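Local atomic coordinates of thiaminase-I (Naegleria gruberi, PDB entry 4HCY), a protein that belongs to the thiaminase family and has the two-domain, periplasmic-binding-protein-like fold, with a bound ligand held in its central cleft. Residues T68-L73 and V260-L265. Numbering follows the deposited sequence.
Sequences TDSIFL and VYTDVL. With 0YN (2-{4-[(4-amino-2-methylpyrimidin-5-yl)methyl]-3-methylthiophen-2-yl}ethanol), chain G.
Antiparallel pairing of strand 65-69 with strand 261-267 joins two interior strands of the central mixed sheet, 65-69 also pairing with 8-13 and 261-267 with 114-125, and on the face bearing Asp69 and Asp263 it builds part of the pocket that holds 0YN. Thr68 and Val264 form a hydrogen-bonded pair: Thr68 N gives to Val264 O, and Val264 N to Thr68 O at 2.7 Å. Their beta-branched side chains suit extended strands and lie on the face turned away from the ligand, where Thr68 CG2 rests near Val264 O. Asp69 and Asp263 follow as the non-hydrogen-bonded pair. Their carboxylates, turned 74° apart, converge on the aminopyrimidine of 0YN. Its N4' donates to Asp263 OD1 at 3.1 Å. Asp263 OD2 lies 2.9 Å from N3' of 0YN. Asp69 OD2, hydrogen-bonded to Tyr54 OH, lies 3.0 Å from N4' of 0YN. With CG anti to the backbone nitrogen (chi1 -169°), Asp69 also places OD1 where Ile71 N meets it from above the carboxylate plane, an Asx turn that bends the chain away from the strand. Ser70 N still reaches Thr262 O, 2.8 Å away. On the side of the sheet away from Asp263, the small hydroxyls Ser70 OG and Thr262 OG1 are hydrogen-bonded at 2.6 Å, and Ser104 bonds Thr262 OG1 as well. Tyr261 lends a flat wall: C35 of 0YN sits over the centre of one ring face, 4.0 Å above its plane, while Asp69 OD2 comes obliquely to CD1. Asp69 OD1 and Asp263 OD1 are 4.4 Å apart, and the single amino group N4' lies close to both acids while donating to Asp263 OD1, so the paired strands present two acceptor-rich side chains to one donor of the ligand.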
ATOM      1  N   THR A  68      -7.385   7.520   2.156  1.00 50.26           N
ATOM      2  CA  THR A  68      -6.271   7.509   3.096  1.00 50.26           C
ATOM      3  C   THR A  68      -5.665   6.121   3.257  1.00 50.26           C
ATOM      4  O   THR A  68      -6.348   5.109   3.099  1.00 50.26           O
ATOM      5  CB  THR A  68      -6.701   8.016   4.485  1.00 53.47           C
ATOM      6  OG1 THR A  68      -5.613   7.870   5.407  1.00 53.47           O
ATOM      7  CG2 THR A  68      -7.895   7.223   4.998  1.00 53.47           C
ATOM      8  N   ASP A  69      -4.372   6.083   3.564  1.00 49.32           N
ATOM      9  CA  ASP A  69      -3.718   4.843   3.950  1.00 49.32           C
ATOM     10  C   ASP A  69      -4.323   4.422   5.281  1.00 49.32           C
ATOM     11  O   ASP A  69      -4.476   5.243   6.186  1.00 49.32           O
ATOM     12  CB  ASP A  69      -2.209   5.059   4.092  1.00 56.58           C
ATOM     13  CG  ASP A  69      -1.435   3.757   4.235  1.00 56.58           C
ATOM     14  OD1 ASP A  69      -1.995   2.765   4.749  1.00 56.58           O
ATOM     15  OD2 ASP A  69      -0.251   3.729   3.837  1.00 56.58           O
ATOM     16  N   SER A  70      -4.666   3.143   5.400  1.00 65.86           N
ATOM     17  CA  SER A  70      -5.294   2.631   6.614  1.00 65.86           C
ATOM     18  C   SER A  70      -4.357   2.692   7.821  1.00 65.86           C
ATOM     19  O   SER A  70      -4.786   2.499   8.957  1.00 65.86           O
ATOM     20  CB  SER A  70      -5.789   1.200   6.401  1.00 59.99           C
ATOM     21  OG  SER A  70      -4.730   0.348   6.001  1.00 59.99           O
ATOM     22  N   ILE A  71      -3.081   2.970   7.564  1.00 60.64           N
ATOM     23  CA  ILE A  71      -2.077   3.079   8.618  1.00 60.64           C
ATOM     24  C   ILE A  71      -2.403   4.210   9.596  1.00 60.64           C
ATOM     25  O   ILE A  71      -1.971   4.191  10.749  1.00 60.64           O
ATOM     26  CB  ILE A  71      -0.660   3.283   8.025  1.00 61.07           C
ATOM     27  CG1 ILE A  71       0.418   3.020   9.080  1.00 61.07           C
ATOM     28  CG2 ILE A  71      -0.515   4.676   7.425  1.00 61.07           C
ATOM     29  CD1 ILE A  71       1.827   3.260   8.582  1.00 61.07           C
ATOM     30  N   PHE A  72      -3.179   5.186   9.135  1.00 62.02           N
ATOM     31  CA  PHE A  72      -3.561   6.321   9.968  1.00 62.02           C
ATOM     32  C   PHE A  72      -5.048   6.290  10.299  1.00 62.02           C
ATOM     33  O   PHE A  72      -5.564   7.200  10.945  1.00 62.02           O
ATOM     34  CB  PHE A  72      -3.220   7.637   9.266  1.00 49.64           C
ATOM     35  CG  PHE A  72      -1.750   7.844   9.043  1.00 49.64           C
ATOM     36  CD1 PHE A  72      -0.820   7.334   9.934  1.00 49.64           C
ATOM     37  CD2 PHE A  72      -1.298   8.551   7.942  1.00 49.64           C
ATOM     38  CE1 PHE A  72       0.533   7.525   9.730  1.00 49.64           C
ATOM     39  CE2 PHE A  72       0.053   8.745   7.730  1.00 49.64           C
ATOM     40  CZ  PHE A  72       0.971   8.232   8.626  1.00 49.64           C
ATOM     41  N   LEU A  73      -5.729   5.238   9.855  1.00 60.86           N
ATOM     42  CA  LEU A  73      -7.180   5.140  10.018  1.00 60.86           C
ATOM     43  C   LEU A  73      -7.686   5.147  11.471  1.00 60.86           C
ATOM     44  O   LEU A  73      -8.593   5.915  11.789  1.00 60.86           O
ATOM     45  CB  LEU A  73      -7.749   3.947   9.238  1.00 52.27           C
ATOM     46  CG  LEU A  73      -9.275   3.842   9.231  1.00 52.27           C
ATOM     47  CD1 LEU A  73      -9.895   5.101   8.642  1.00 52.27           C
ATOM     48  CD2 LEU A  73      -9.725   2.610   8.462  1.00 52.27           C
ATOM     49  N   VAL A 260       0.871  -5.758   4.666  1.00 61.15           N
ATOM     50  CA  VAL A 260       0.144  -5.213   3.527  1.00 61.15           C
ATOM     51  C   VAL A 260      -0.368  -3.795   3.797  1.00 61.15           C
ATOM     52  O   VAL A 260      -0.842  -3.491   4.893  1.00 61.15           O
ATOM     53  CB  VAL A 260      -1.029  -6.152   3.132  1.00 61.73           C
ATOM     54  CG1 VAL A 260      -2.301  -5.369   2.839  1.00 61.73           C
ATOM     55  CG2 VAL A 260      -0.639  -7.029   1.951  1.00 61.73           C
ATOM     56  N   TYR A 261      -0.245  -2.928   2.795  1.00 62.94           N
ATOM     57  CA  TYR A 261      -0.838  -1.597   2.855  1.00 62.94           C
ATOM     58  C   TYR A 261      -2.208  -1.622   2.189  1.00 62.94           C
ATOM     59  O   TYR A 261      -2.403  -2.310   1.187  1.00 62.94           O
ATOM     60  CB  TYR A 261       0.040  -0.575   2.129  1.00 77.96           C
ATOM     61  CG  TYR A 261       1.416  -0.372   2.720  1.00 77.96           C
ATOM     62  CD1 TYR A 261       1.606   0.451   3.823  1.00 77.96           C
ATOM     63  CD2 TYR A 261       2.529  -0.983   2.159  1.00 77.96           C
ATOM     64  CE1 TYR A 261       2.864   0.648   4.359  1.00 77.96           C
ATOM     65  CE2 TYR A 261       3.792  -0.793   2.688  1.00 77.96           C
ATOM     66  CZ  TYR A 261       3.953   0.022   3.787  1.00 77.96           C
ATOM     67  OH  TYR A 261       5.210   0.215   4.316  1.00 77.96           O
ATOM     68  N   THR A 262      -3.159  -0.878   2.747  1.00 54.22           N
ATOM     69  CA  THR A 262      -4.457  -0.699   2.103  1.00 54.22           C
ATOM     70  C   THR A 262      -4.884   0.761   2.144  1.00 54.22           C
ATOM     71  O   THR A 262      -4.847   1.398   3.197  1.00 54.22           O
ATOM     72  CB  THR A 262      -5.570  -1.544   2.759  1.00 55.57           C
ATOM     73  OG1 THR A 262      -5.778  -1.105   4.106  1.00 55.57           O
ATOM     74  CG2 THR A 262      -5.215  -3.025   2.751  1.00 55.57           C
ATOM     75  N   ASP A 263      -5.283   1.289   0.993  1.00 63.40           N
ATOM     76  CA  ASP A 263      -5.854   2.628   0.930  1.00 63.40           C
ATOM     77  C   ASP A 263      -7.370   2.526   1.010  1.00 63.40           C
ATOM     78  O   ASP A 263      -7.976   1.668   0.371  1.00 63.40           O
ATOM     79  CB  ASP A 263      -5.431   3.340  -0.353  1.00 62.63           C
ATOM     80  CG  ASP A 263      -3.931   3.529  -0.444  1.00 62.63           C
ATOM     81  OD1 ASP A 263      -3.272   3.576   0.616  1.00 62.63           O
ATOM     82  OD2 ASP A 263      -3.412   3.630  -1.574  1.00 62.63           O
ATOM     83  N   VAL A 264      -7.977   3.402   1.802  1.00 71.52           N
ATOM     84  CA  VAL A 264      -9.404   3.315   2.077  1.00 71.52           C
ATOM     85  C   VAL A 264     -10.141   4.619   1.780  1.00 71.52           C
ATOM     86  O   VAL A 264      -9.775   5.679   2.286  1.00 71.52           O
ATOM     87  CB  VAL A 264      -9.655   2.906   3.546  1.00 62.88           C
ATOM     88  CG1 VAL A 264     -11.115   3.084   3.909  1.00 62.88           C
ATOM     89  CG2 VAL A 264      -9.211   1.471   3.783  1.00 62.88           C
ATOM     90  N   LEU A 265     -11.177   4.530   0.951  1.00 55.65           N
ATOM     91  CA  LEU A 265     -12.040   5.671   0.668  1.00 55.65           C
ATOM     92  C   LEU A 265     -13.035   5.872   1.805  1.00 55.65           C
ATOM     93  O   LEU A 265     -13.940   5.060   1.999  1.00 55.65           O
ATOM     94  CB  LEU A 265     -12.788   5.465  -0.650  1.00 42.75           C
ATOM     95  CG  LEU A 265     -11.975   5.613  -1.937  1.00 42.75           C
ATOM     96  CD1 LEU A 265     -12.723   5.015  -3.117  1.00 42.75           C
ATOM     97  CD2 LEU A 265     -11.660   7.077  -2.194  1.00 42.75           C
TER
HETATM   98  C2A 0YN G 401      -1.456   1.852  -3.600  1.00128.90           C
HETATM   99  C35 0YN G 401       2.522   2.782   0.422  1.00128.90           C
HETATM  100  C2  0YN G 401       3.019   4.933  -0.880  1.00128.90           C
HETATM  101  S1  0YN G 401       3.785   6.470  -0.636  1.00128.90           S
HETATM  102  C5  0YN G 401       4.227   6.180   1.002  1.00128.90           C
HETATM  103  C4  0YN G 401       3.758   4.813   1.374  1.00128.90           C
HETATM  104  C4A 0YN G 401       3.950   4.185   2.729  1.00128.90           C
HETATM  105  C5A 0YN G 401       4.970   7.295   1.699  1.00128.90           C
HETATM  106  C5B 0YN G 401       6.332   6.806   2.169  1.00128.90           C
HETATM  107  O5G 0YN G 401       7.101   7.919   2.632  1.00128.90           O
HETATM  108  N1' 0YN G 401       0.892   1.890  -2.831  1.00128.90           N
HETATM  109  C2' 0YN G 401      -0.412   2.096  -2.544  1.00128.90           C
HETATM  110  N3' 0YN G 401      -0.785   2.520  -1.317  1.00128.90           N
HETATM  111  C4' 0YN G 401       0.138   2.744  -0.360  1.00128.90           C
HETATM  112  N4' 0YN G 401      -0.243   3.169   0.868  1.00128.90           N
HETATM  113  C5' 0YN G 401       1.475   2.538  -0.641  1.00128.90           C
HETATM  114  C6' 0YN G 401       1.836   2.099  -1.908  1.00128.90           C
HETATM  115  C3  0YN G 401       3.095   4.176   0.301  1.00128.90           C